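Local coordinates for protein thioesterase (Streptomyces coelicolor, PDB 3QMW) that acts as a thioesterase of the alpha/beta hydrolase fold in the prodiginine biosynthetic pathway, probably hydrolysing thioester-linked substrates, at residues T78-P81 with L82-V86; L110-E113 with V114-L118; V62-P65 with G66-L69; R143-H146 with T147-D150; A183-R186 with A187-Y191. All coordinates share one frame; numbering follows the deposited sequence.

Contact 1 (T78-P81 with L82-V86); sequences TMEP and LAEAV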
loop_
_atom_site.group_PDB
_atom_site.type_symbol
_atom_site.label_atom_id
_atom_site.label_comp_id
_atom_site.label_asym_id
_atom_site.label_seq_id
_atom_site.Cartn_x
_atom_site.Cartn_y
_atom_site.Cartn_z
ATOM N N THR D 78 29.992 -16.059 5.567
ATOM C CA THR D 78 29.375 -17.240 6.181
ATOM C C THR D 78 28.057 -16.847 6.861
ATOM O O THR D 78 28.001 -15.871 7.631
ATOM C CB THR D 78 30.330 -17.914 7.213
ATOM O OG1 THR D 78 31.601 -18.171 6.602
ATOM C CG2 THR D 78 29.749 -19.238 7.724
ATOM N N MET D 79 27.005 -17.622 6.593
ATOM C CA MET D 79 25.640 -17.207 6.922
ATOM C C MET D 79 25.314 -17.160 8.421
ATOM O O MET D 79 24.683 -16.202 8.869
ATOM C CB MET D 79 24.623 -18.092 6.190
ATOM C CG MET D 79 23.160 -17.634 6.315
ATOM S SD MET D 79 22.795 -15.961 5.712
ATOM C CE MET D 79 23.190 -16.139 3.972
ATOM N N GLU D 80 25.724 -18.172 9.193
ATOM C CA GLU D 80 25.324 -18.235 10.615
ATOM C C GLU D 80 26.060 -17.273 11.562
ATOM O O GLU D 80 25.432 -16.699 12.454
ATOM C CB GLU D 80 25.378 -19.661 11.180
ATOM C CG GLU D 80 24.306 -19.881 12.272
ATOM C CD GLU D 80 24.666 -20.965 13.285
ATOM O OE1 GLU D 80 25.732 -20.849 13.940
ATOM O OE2 GLU D 80 23.866 -21.923 13.434
ATOM N N PRO D 81 27.388 -17.110 11.406
ATOM C CA PRO D 81 27.982 -16.004 12.173
ATOM C C PRO D 81 27.284 -14.667 11.876
ATOM O O PRO D 81 27.027 -13.878 12.793
ATOM C CB PRO D 81 29.453 -15.978 11.706
ATOM C CG PRO D 81 29.563 -16.981 10.587
ATOM C CD PRO D 81 28.414 -17.938 10.748
ATOM N N LEU D 82 26.967 -14.433 10.604
ATOM C CA LEU D 82 26.252 -13.223 10.201
ATOM C C LEU D 82 24.899 -13.138 10.891
ATOM O O LEU D 82 24.585 -12.138 11.550
ATOM C CB LEU D 82 26.071 -13.191 8.680
ATOM C CG LEU D 82 25.468 -11.928 8.069
ATOM C CD1 LEU D 82 26.165 -10.685 8.579
ATOM C CD2 LEU D 82 25.541 -12.017 6.555
ATOM N N ALA D 83 24.111 -14.199 10.749
ATOM C CA ALA D 83 22.818 -14.291 11.426
ATOM C C ALA D 83 22.948 -14.079 12.939
ATOM O O ALA D 83 22.123 -13.396 13.544
ATOM C CB ALA D 83 22.159 -15.624 11.126
ATOM N N GLU D 84 23.996 -14.652 13.536
ATOM C CA GLU D 84 24.264 -14.503 14.978
ATOM C C GLU D 84 24.706 -13.096 15.366
ATOM O O GLU D 84 24.286 -12.582 16.397
ATOM C CB GLU D 84 25.277 -15.557 15.470
ATOM C CG GLU D 84 24.623 -16.916 15.703
ATOM C CD GLU D 84 25.571 -18.008 16.158
ATOM O OE1 GLU D 84 26.781 -17.972 15.826
ATOM O OE2 GLU D 84 25.072 -18.932 16.838
ATOM N N ALA D 85 25.539 -12.472 14.541
ATOM C CA ALA D 85 25.910 -11.066 14.747
ATOM C C ALA D 85 24.665 -10.177 14.691
ATOM O O ALA D 85 24.494 -9.279 15.527
ATOM C CB ALA D 85 26.932 -10.623 13.702
ATOM N N VAL D 86 23.802 -10.448 13.704
ATOM C CA VAL D 86 22.555 -9.693 13.497
ATOM C C VAL D 86 21.610 -9.752 14.708
ATOM O O VAL D 86 21.038 -8.736 15.123
ATOM C CB VAL D 86 21.796 -10.196 12.231
ATOM C CG1 VAL D 86 20.323 -9.774 12.262
ATOM C CG2 VAL D 86 22.480 -9.711 10.958
#
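A local contact along the opening turns of helix 79-91 sets Glu-80 beside Glu-84, one helical turn later, while backbone bonds tie the same residues together. Met-79 O accepts from Ala-83 N at 2.8 Å, Glu-80 O from Glu-84 N at 2.7 Å and Pro-81 O from Ala-85 N at 2.7 Å, each spanning four residues. The earliest step, from Leu-82 N to Thr-78 O, is weak at 3.5 Å. Pro-81 suits this first turn, where its ring nitrogen has no hydrogen to give to a carbonyl of an earlier turn.

The two glutamates rise from the same flank of the helix. Glu-84 has CG anti to its carbonyl carbon (chi1 -80°), which folds the base of the chain over Glu-80 O, with CB 3.2 Å from that oxygen. Both chains then run out extended, and Glu-80 OE1 ends 3.5 Å from Glu-84 OE2, the carboxylate planes turned 41° apart. These are like charges, and Arg-120 lies near both as a long, weak ionic partner.

The helix is one of those flanking the parallel sheet of this alpha/beta hydrolase fold, and its buried flank meets helix 106-120, where Ala-83 touches Glu-113 and Val-114. With an alanine in place of Glu-84, the carbonyl of Glu-80 would probably keep the CB contact but lose the cover of the methylene beyond it, and Arg-120 one of its two distant carboxylates. On another flank Leu-82 packs against Leu-64 and Tyr-76, its CB 3.3 Å from Met-79 O, while Ala-85 packs on Trp-11 of the second subunit.

Contact 2 (L110-E113 with V114-L118); sequences LAYE and VACVL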
loop_
_atom_site.group_PDB
_atom_site.type_symbol
_atom_site.label_atom_id
_atom_site.label_comp_id
_atom_site.label_asym_id
_atom_site.label_seq_id
_atom_site.Cartn_x
_atom_site.Cartn_y
_atom_site.Cartn_z
ATOM N N LEU D 110 18.690 -14.806 4.708
ATOM C CA LEU D 110 19.246 -14.234 5.938
ATOM C C LEU D 110 18.165 -13.975 6.973
ATOM O O LEU D 110 18.390 -14.208 8.156
ATOM C CB LEU D 110 20.027 -12.949 5.639
ATOM C CG LEU D 110 20.395 -12.014 6.806
ATOM C CD1 LEU D 110 20.915 -12.740 8.046
ATOM C CD2 LEU D 110 21.415 -11.014 6.318
ATOM N N ALA D 111 17.006 -13.499 6.520
ATOM C CA ALA D 111 15.852 -13.256 7.395
ATOM C C ALA D 111 15.432 -14.523 8.153
ATOM O O ALA D 111 15.301 -14.523 9.385
ATOM C CB ALA D 111 14.685 -12.743 6.572
ATOM N N TYR D 112 15.233 -15.596 7.392
ATOM C CA TYR D 112 14.867 -16.906 7.924
ATOM C C TYR D 112 15.866 -17.379 8.986
ATOM O O TYR D 112 15.481 -17.736 10.102
ATOM C CB TYR D 112 14.764 -17.898 6.753
ATOM C CG TYR D 112 14.682 -19.362 7.119
ATOM C CD1 TYR D 112 13.710 -19.835 7.999
ATOM C CD2 TYR D 112 15.561 -20.284 6.553
ATOM C CE1 TYR D 112 13.631 -21.191 8.321
ATOM C CE2 TYR D 112 15.490 -21.627 6.867
ATOM C CZ TYR D 112 14.524 -22.076 7.748
ATOM O OH TYR D 112 14.468 -23.411 8.057
ATOM N N GLU D 113 17.150 -17.345 8.640
ATOM C CA GLU D 113 18.205 -17.756 9.563
ATOM C C GLU D 113 18.236 -16.959 10.861
ATOM O O GLU D 113 18.375 -17.546 11.925
ATOM C CB GLU D 113 19.557 -17.688 8.880
ATOM C CG GLU D 113 19.749 -18.793 7.859
ATOM C CD GLU D 113 20.017 -20.141 8.492
ATOM O OE1 GLU D 113 20.771 -20.206 9.496
ATOM O OE2 GLU D 113 19.478 -21.141 7.973
ATOM N N VAL D 114 18.107 -15.641 10.788
ATOM C CA VAL D 114 17.997 -14.832 12.010
ATOM C C VAL D 114 16.731 -15.186 12.817
ATOM O O VAL D 114 16.733 -15.114 14.054
ATOM C CB VAL D 114 17.989 -13.310 11.704
ATOM C CG1 VAL D 114 17.509 -12.512 12.927
ATOM C CG2 VAL D 114 19.373 -12.844 11.245
ATOM N N ALA D 115 15.655 -15.553 12.115
ATOM C CA ALA D 115 14.411 -15.962 12.770
ATOM C C ALA D 115 14.664 -17.182 13.645
ATOM O O ALA D 115 14.395 -17.171 14.849
ATOM C CB ALA D 115 13.340 -16.264 11.736
ATOM N N CYS D 116 15.203 -18.224 13.028
ATOM C CA CYS D 116 15.614 -19.421 13.743
ATOM C C CYS D 116 16.510 -19.102 14.943
ATOM O O CYS D 116 16.248 -19.540 16.059
ATOM C CB CYS D 116 16.341 -20.364 12.785
ATOM S SG CYS D 116 15.300 -20.912 11.392
ATOM N N VAL D 117 17.558 -18.324 14.714
ATOM C CA VAL D 117 18.529 -18.022 15.765
ATOM C C VAL D 117 17.903 -17.314 16.973
ATOM O O VAL D 117 18.316 -17.547 18.100
ATOM C CB VAL D 117 19.722 -17.214 15.201
ATOM C CG1 VAL D 117 20.610 -16.681 16.325
ATOM C CG2 VAL D 117 20.521 -18.082 14.224
ATOM N N LEU D 118 16.909 -16.465 16.749
ATOM C CA LEU D 118 16.216 -15.812 17.861
ATOM C C LEU D 118 15.280 -16.790 18.605
ATOM O O LEU D 118 14.978 -16.591 19.788
ATOM C CB LEU D 118 15.445 -14.583 17.369
ATOM C CG LEU D 118 16.320 -13.407 16.908
ATOM C CD1 LEU D 118 15.516 -12.460 16.027
ATOM C CD2 LEU D 118 16.921 -12.655 18.089
#
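Tyr-112 and Cys-116 meet one turn apart on helix 106-120, in a sulfur-aromatic contact that is among the tighter points of this buried stretch. Cys-116 SG sits 4.0 Å from the centroid of the Tyr-112 ring and 31° off the ring normal, an oblique approach. CE1 is the nearest ring atom, at 3.5 Å from SG. With SG anti to the carbonyl carbon (chi1 -61°), the thiol leans back along the helix to the preceding turn. On another flank Leu-110 CD1 reaches Val-114 CG2 at 3.6 Å, an apolar pair that continues into Ala-83 and Val-86 of helix 79-91.

At the Glu-113 to Val-117 step, by contrast, the side chains do not meet: Val-117 CG2 lies against the backbone, 3.2 Å from Glu-113 O, while the Glu-113 chain, bent at chi2, is directed to partners outside the helix. The contact has no real solvent side, since all its touching residues are buried, within the beta-alpha-beta unit of strands 99-104 and 129-132. Backbone bonds run regularly throughout, as in Cys-116 N to Tyr-112 O at 3.0 Å.

Two polar ends are therefore carried into the interior, and each finds a partner beyond the helix: Tyr-112 OH bonds Trp-193 NE1, and Glu-113 OE2 bonds Tyr-191 OH, with Arg-196 as a long, weak ionic neighbour. The helix thus pairs sulfur and hydrocarbon within itself, and the bond to Trp-193 probably holds the position of the tyrosine's hydroxyl end.

Contact 3 (V62-P65 with G66-L69); sequences VQLP and GRGL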
loop_
_atom_site.group_PDB
_atom_site.type_symbol
_atom_site.label_atom_id
_atom_site.label_comp_id
_atom_site.label_asym_id
_atom_site.label_seq_id
_atom_site.Cartn_x
_atom_site.Cartn_y
_atom_site.Cartn_z
ATOM N N VAL D 62 18.708 -2.872 7.877
ATOM C CA VAL D 62 19.938 -3.339 8.476
ATOM C C VAL D 62 21.081 -3.171 7.480
ATOM O O VAL D 62 21.048 -3.725 6.370
ATOM C CB VAL D 62 19.819 -4.793 8.917
ATOM C CG1 VAL D 62 20.925 -5.122 9.933
ATOM C CG2 VAL D 62 18.432 -5.053 9.512
ATOM N N GLN D 63 22.067 -2.367 7.869
ATOM C CA GLN D 63 23.285 -2.188 7.075
ATOM C C GLN D 63 24.349 -3.189 7.534
ATOM O O GLN D 63 24.873 -3.090 8.648
ATOM C CB GLN D 63 23.822 -0.766 7.206
ATOM C CG GLN D 63 24.911 -0.455 6.207
ATOM C CD GLN D 63 24.377 0.068 4.885
ATOM O OE1 GLN D 63 23.799 -0.685 4.075
ATOM N NE2 GLN D 63 24.599 1.358 4.638
ATOM N N LEU D 64 24.647 -4.154 6.672
ATOM C CA LEU D 64 25.666 -5.147 6.965
ATOM C C LEU D 64 27.036 -4.490 6.956
ATOM O O LEU D 64 27.187 -3.384 6.427
ATOM C CB LEU D 64 25.614 -6.291 5.948
ATOM C CG LEU D 64 24.339 -7.142 5.935
ATOM C CD1 LEU D 64 24.670 -8.534 5.509
ATOM C CD2 LEU D 64 23.628 -7.183 7.276
ATOM N N PRO D 65 28.043 -5.152 7.555
ATOM C CA PRO D 65 29.368 -4.547 7.529
ATOM C C PRO D 65 30.004 -4.735 6.165
ATOM O O PRO D 65 29.840 -5.789 5.558
ATOM C CB PRO D 65 30.128 -5.321 8.599
ATOM C CG PRO D 65 29.503 -6.666 8.581
ATOM C CD PRO D 65 28.056 -6.468 8.214
ATOM N N GLY D 66 30.714 -3.706 5.704
ATOM C CA GLY D 66 31.396 -3.723 4.407
ATOM C C GLY D 66 30.807 -2.758 3.391
ATOM O O GLY D 66 31.103 -2.855 2.200
ATOM N N ARG D 67 29.980 -1.818 3.848
ATOM C CA ARG D 67 29.279 -0.918 2.943
ATOM C C ARG D 67 28.775 0.274 3.705
ATOM O O ARG D 67 28.725 0.246 4.926
ATOM C CB ARG D 67 28.102 -1.639 2.285
ATOM C CG ARG D 67 26.965 -1.985 3.243
ATOM C CD ARG D 67 26.253 -3.232 2.789
ATOM N NE ARG D 67 27.009 -4.449 3.092
ATOM C CZ ARG D 67 26.761 -5.647 2.564
ATOM N NH1 ARG D 67 27.520 -6.687 2.911
ATOM N NH2 ARG D 67 25.775 -5.816 1.677
ATOM N N GLY D 68 28.379 1.311 2.979
ATOM C CA GLY D 68 27.973 2.571 3.596
ATOM C C GLY D 68 29.068 3.102 4.503
ATOM O O GLY D 68 30.243 3.117 4.126
ATOM N N LEU D 69 28.689 3.499 5.716
ATOM C CA LEU D 69 29.640 4.014 6.690
ATOM C C LEU D 69 30.407 2.877 7.375
ATOM O O LEU D 69 31.095 3.090 8.375
ATOM C CB LEU D 69 28.905 4.861 7.736
ATOM C CG LEU D 69 28.180 6.105 7.217
ATOM C CD1 LEU D 69 27.385 6.752 8.351
ATOM C CD2 LEU D 69 29.161 7.093 6.604
#
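Arg-67 folds back over Gln-63, Leu-64 and Pro-65, and with Gln-63 and Pro-65 it makes up most of this local contact round a buried turn. Its CG lies between the backbone N and the carbonyl carbon (chi1 69°), the crowded position, and a bend at chi3 then lays the guanidinium over Leu-64. CB of Leu-64 covers one face of that group, 3.6 Å from Arg-67 CZ. At the guanidinium edge, in its plane, Pro-65 O stands 3.6 Å from Arg-67 NH1.

Gln-63 approaches the arginine lower down. Its chain bends at chi2, placing OE1 3.5 Å from Arg-67 CG, so the amide meets methylenes rather than charge; its oxygen is bonded instead to Val-43 N. The amide NE2 lies 3.7 Å from Gly-68 CA, where a CB would clash with it. Gly-66 too is needed as glycine: at phi 113° a side chain would jam against Pro-65 O. Gly-66 and Arg-67 together face Arg-70, a G1 beta bulge.

The charged end of Arg-67 is satisfied outside the turn, NH2 binding Gly-41 O and forming a salt bridge with Asp-184. A leucine in its place would probably leave Asp-184 without this charge and the Gly-41 carbonyl without its donor.

The turn belongs to the connection from strand 57-61 to helix 79-91. Val-62 packs on strand 31-36, Asp-184 brings in helix 178-189, and Leu-64 and Pro-65 rest on Trp-11 of the second subunit.

Contact 4 (R143-H146 with T147-D150); sequences RADH and TLSD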
loop_
_atom_site.group_PDB
_atom_site.type_symbol
_atom_site.label_atom_id
_atom_site.label_comp_id
_atom_site.label_asym_id
_atom_site.label_seq_id
_atom_site.Cartn_x
_atom_site.Cartn_y
_atom_site.Cartn_z
ATOM N N ARG D 143 24.332 -22.878 -7.117
ATOM C CA ARG D 143 24.947 -21.815 -7.919
ATOM C C ARG D 143 26.266 -21.397 -7.293
ATOM O O ARG D 143 26.413 -21.414 -6.073
ATOM C CB ARG D 143 24.015 -20.609 -8.028
ATOM C CG ARG D 143 22.659 -20.916 -8.669
ATOM C CD ARG D 143 21.673 -19.789 -8.429
ATOM N NE ARG D 143 22.146 -18.539 -9.023
ATOM C CZ ARG D 143 22.055 -18.221 -10.313
ATOM N NH1 ARG D 143 21.497 -19.053 -11.186
ATOM N NH2 ARG D 143 22.529 -17.053 -10.737
ATOM N N ALA D 144 27.224 -21.038 -8.141
ATOM C CA ALA D 144 28.558 -20.618 -7.700
ATOM C C ALA D 144 28.991 -19.397 -8.509
ATOM O O ALA D 144 29.999 -19.435 -9.221
ATOM C CB ALA D 144 29.555 -21.759 -7.874
ATOM N N ASP D 145 28.214 -18.320 -8.397
ATOM C CA ASP D 145 28.451 -17.111 -9.183
ATOM C C ASP D 145 29.385 -16.132 -8.475
ATOM O O ASP D 145 29.931 -15.235 -9.111
ATOM C CB ASP D 145 27.126 -16.430 -9.557
ATOM C CG ASP D 145 26.396 -17.148 -10.691
ATOM O OD1 ASP D 145 26.440 -18.399 -10.747
ATOM O OD2 ASP D 145 25.779 -16.463 -11.528
ATOM N N HIS D 146 29.579 -16.311 -7.171
ATOM C CA HIS D 146 30.561 -15.512 -6.442
ATOM C C HIS D 146 31.998 -15.867 -6.864
ATOM O O HIS D 146 32.929 -15.096 -6.618
ATOM C CB HIS D 146 30.387 -15.675 -4.928
ATOM C CG HIS D 146 30.972 -16.940 -4.378
ATOM N ND1 HIS D 146 30.395 -18.178 -4.577
ATOM C CD2 HIS D 146 32.079 -17.155 -3.629
ATOM C CE1 HIS D 146 31.123 -19.100 -3.974
ATOM N NE2 HIS D 146 32.150 -18.507 -3.391
ATOM N N THR D 147 32.166 -17.029 -7.499
ATOM C CA THR D 147 33.463 -17.478 -7.995
ATOM C C THR D 147 33.752 -17.002 -9.415
ATOM O O THR D 147 34.752 -17.409 -10.007
ATOM C CB THR D 147 33.548 -19.017 -8.003
ATOM O OG1 THR D 147 32.621 -19.551 -8.954
ATOM C CG2 THR D 147 33.238 -19.571 -6.627
ATOM N N LEU D 148 32.882 -16.161 -9.966
ATOM C CA LEU D 148 33.034 -15.704 -11.343
ATOM C C LEU D 148 34.026 -14.553 -11.412
ATOM O O LEU D 148 34.493 -14.046 -10.390
ATOM C CB LEU D 148 31.682 -15.254 -11.924
ATOM C CG LEU D 148 30.686 -16.328 -12.397
ATOM C CD1 LEU D 148 29.234 -15.863 -12.238
ATOM C CD2 LEU D 148 30.943 -16.732 -13.848
ATOM N N SER D 149 34.339 -14.153 -12.637
ATOM C CA SER D 149 35.083 -12.936 -12.898
ATOM C C SER D 149 34.173 -11.734 -12.647
ATOM O O SER D 149 33.064 -11.883 -12.151
ATOM C CB SER D 149 35.542 -12.937 -14.348
ATOM O OG SER D 149 34.440 -12.698 -15.204
ATOM N N ASP D 150 34.633 -10.543 -13.004
ATOM C CA ASP D 150 33.820 -9.346 -12.831
ATOM C C ASP D 150 32.889 -9.140 -14.007
ATOM O O ASP D 150 31.700 -8.910 -13.820
ATOM C CB ASP D 150 34.703 -8.123 -12.634
ATOM C CG ASP D 150 35.547 -8.228 -11.399
ATOM O OD1 ASP D 150 35.455 -9.267 -10.723
ATOM O OD2 ASP D 150 36.304 -7.284 -11.098
#
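Thr-147 meets His-146 with its methyl and Ala-144 with its hydroxyl, and these two interactions form the first shell of a surface turn. CG2 stands over a face of the imidazole, 3.6 Å from the ring centroid and 20° off the normal, a CH-pi contact displaced toward CE1. On the other branch, Thr-147 OG1 donates to Ala-144 O at 2.6 Å, coming from above the carbonyl plane. The division follows from chi1 of 66°, which sets OG1 between the backbone N and the carbonyl carbon and leaves CG2 anti to the carbonyl carbon, over the ring.

Beneath these side chains lies a type I beta turn from Asp-145 to Leu-148, closed by Leu-148 N on Asp-145 O at 3.2 Å. The side chains of its end residues also lie side by side, pointing the same way, with Leu-148 CD1 3.5 Å from Asp-145 CB. Arg-143 NH2 forms a salt bridge with Asp-145 OD2 at 3.4 Å, but the oxygen lies well out of the guanidinium plane and no N-H points at it.

Further out, helix 178-189 fixes the turn. Arg-182 NH1 bonds the carbonyls of His-146 and Leu-148, while Glu-189 takes His-146 ND1 and Asp-145 N on its two carboxylate oxygens. Ser-149 OG caps Ala-152 N at the start of helix 150-159.

The imidazole thus has a methyl over one face and a carboxylate bonded at ND1; the negative charge of Glu-189 is likely to favour a protonated, positively charged His-146.

Contact 5 (A183-R186 with A187-Y191); sequences ADLR and ACERY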
loop_
_atom_site.group_PDB
_atom_site.type_symbol
_atom_site.label_atom_id
_atom_site.label_comp_id
_atom_site.label_asym_id
_atom_site.label_seq_id
_atom_site.Cartn_x
_atom_site.Cartn_y
_atom_site.Cartn_z
ATOM N N ALA D 183 31.165 -11.451 -1.094
ATOM C CA ALA D 183 31.012 -11.917 0.279
ATOM C C ALA D 183 29.536 -12.177 0.625
ATOM O O ALA D 183 29.224 -13.098 1.385
ATOM C CB ALA D 183 31.631 -10.929 1.250
ATOM N N ASP D 184 28.629 -11.374 0.068
ATOM C CA ASP D 184 27.189 -11.632 0.219
ATOM C C ASP D 184 26.770 -12.922 -0.493
ATOM O O ASP D 184 26.049 -13.737 0.074
ATOM C CB ASP D 184 26.346 -10.466 -0.328
ATOM C CG ASP D 184 26.282 -9.265 0.616
ATOM O OD1 ASP D 184 26.734 -9.349 1.781
ATOM O OD2 ASP D 184 25.764 -8.213 0.176
ATOM N N LEU D 185 27.206 -13.098 -1.738
ATOM C CA LEU D 185 26.811 -14.274 -2.521
ATOM C C LEU D 185 27.383 -15.589 -1.977
ATOM O O LEU D 185 26.825 -16.661 -2.207
ATOM C CB LEU D 185 27.206 -14.127 -3.995
ATOM C CG LEU D 185 26.207 -13.529 -4.989
ATOM C CD1 LEU D 185 26.828 -13.550 -6.368
ATOM C CD2 LEU D 185 24.886 -14.291 -5.009
ATOM N N ARG D 186 28.502 -15.508 -1.273
ATOM C CA ARG D 186 29.160 -16.701 -0.762
ATOM C C ARG D 186 28.376 -17.304 0.396
ATOM O O ARG D 186 28.324 -18.521 0.550
ATOM C CB ARG D 186 30.591 -16.383 -0.320
ATOM C CG ARG D 186 31.235 -17.526 0.439
ATOM C CD ARG D 186 32.731 -17.581 0.284
ATOM N NE ARG D 186 33.296 -18.422 1.333
ATOM C CZ ARG D 186 34.376 -19.180 1.209
ATOM N NH1 ARG D 186 34.785 -19.898 2.253
ATOM N NH2 ARG D 186 35.045 -19.235 0.055
ATOM N N ALA D 187 27.764 -16.456 1.212
ATOM C CA ALA D 187 26.911 -16.951 2.277
ATOM C C ALA D 187 25.659 -17.648 1.730
ATOM O O ALA D 187 24.987 -18.343 2.472
ATOM C CB ALA D 187 26.528 -15.831 3.199
ATOM N N CYS D 188 25.356 -17.470 0.444
ATOM C CA CYS D 188 24.160 -18.061 -0.173
ATOM C C CYS D 188 24.428 -19.357 -0.924
ATOM O O CYS D 188 23.493 -20.087 -1.253
ATOM C CB CYS D 188 23.527 -17.074 -1.161
ATOM S SG CYS D 188 22.828 -15.605 -0.402
ATOM N N GLU D 189 25.692 -19.628 -1.217
ATOM C CA GLU D 189 26.053 -20.753 -2.083
ATOM C C GLU D 189 26.896 -21.810 -1.369
ATOM O O GLU D 189 26.989 -22.949 -1.829
ATOM C CB GLU D 189 26.767 -20.205 -3.315
ATOM C CG GLU D 189 25.919 -19.169 -4.077
ATOM C CD GLU D 189 26.682 -18.438 -5.175
ATOM O OE1 GLU D 189 27.922 -18.332 -5.089
ATOM O OE2 GLU D 189 26.042 -17.964 -6.139
ATOM N N ARG D 190 27.516 -21.405 -0.260
ATOM C CA ARG D 190 28.194 -22.298 0.684
ATOM C C ARG D 190 27.233 -22.689 1.802
ATOM O O ARG D 190 27.585 -23.448 2.705
ATOM C CB ARG D 190 29.410 -21.600 1.316
ATOM C CG ARG D 190 30.415 -20.995 0.330
ATOM C CD ARG D 190 31.121 -22.042 -0.521
ATOM N NE ARG D 190 31.885 -22.991 0.289
ATOM C CZ ARG D 190 32.500 -24.073 -0.188
ATOM N NH1 ARG D 190 32.463 -24.364 -1.491
ATOM N NH2 ARG D 190 33.162 -24.873 0.643
ATOM N N TYR D 191 26.031 -22.125 1.765
ATOM C CA TYR D 191 24.958 -22.507 2.675
ATOM C C TYR D 191 24.400 -23.829 2.199
ATOM O O TYR D 191 24.178 -24.016 1.000
ATOM C CB TYR D 191 23.863 -21.437 2.642
ATOM C CG TYR D 191 22.634 -21.696 3.494
ATOM C CD1 TYR D 191 22.602 -21.322 4.835
ATOM C CD2 TYR D 191 21.486 -22.263 2.941
ATOM C CE1 TYR D 191 21.480 -21.535 5.609
ATOM C CE2 TYR D 191 20.354 -22.480 3.705
ATOM C CZ TYR D 191 20.357 -22.115 5.038
ATOM O OH TYR D 191 19.226 -22.326 5.787
#
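Arg-186 and Arg-190 are brought together by unlike torsions: Arg-186 sends CG anti to its backbone N (chi1 170°) and runs extended to NE, whereas Arg-190 has CG anti to the carbonyl carbon (chi1 -53°) and bends twice beyond it. The two chains therefore touch through methylenes, Arg-190 CG lying 3.6 Å from Arg-186 CG. The same Arg-190 CG sits over a face of the Arg-186 guanidinium, 4.0 Å from its NE, and 3.2 Å from Arg-186 O. The charged groups stay apart, with Arg-186 NH1 4.7 Å from Arg-190 NE.

Glu-189 folds in a similar way over the preceding turn. Its CG lies 3.3 Å from Leu-185 O, and the extended chain beyond passes Leu-185 CD2 on its way to His-146 and Asp-145, which its carboxylate bonds.

Here helix 178-189 comes to its end, and the backbone records the unwinding. Cys-188 N reaches back only three residues to Leu-185 O, at 3.1 Å and from above the carbonyl plane, 69° out of it. Arg-186 O accepts twice, weakly from Glu-189 N and at 3.1 Å from Arg-190 N, after which the chain leaves for Tyr-191.

Beyond the segments, Arg-186 NE makes a salt bridge with Asp-77, while Cys-188 lies close to a probable Ser-His-Asp triad without touching it. The two arginines thus meet through methylenes rather than through their charged ends, and pairing Arg-186 with Asp-77 probably eases the repulsion that two positive charges on adjacent turns would otherwise feel.

How the contacts relate
Along the chain the order is contact 3, contact 1, contact 2, contact 4, contact 5, all within the one thioesterase domain. Contacts 1 and 2, centres about 9 Å apart, lie on helices 79-91 and 106-120, which pack through Val-86 and Val-114. Contact 5, its centre about 12 Å from that of contact 1, ends helix 178-189; its Ala-187 and Tyr-191 meet Met-79, and Tyr-191 also reaches contact 2. Contact 4 lies outermost, about 10 Å from contact 5 but 25 Å from contact 2, both between centres. Contact 3 joins contact 5 by a salt bridge and, like contact 1, borders the second subunit. Helix 178-189 thus ties surface turn, inner loop and sheet-flanking helices together.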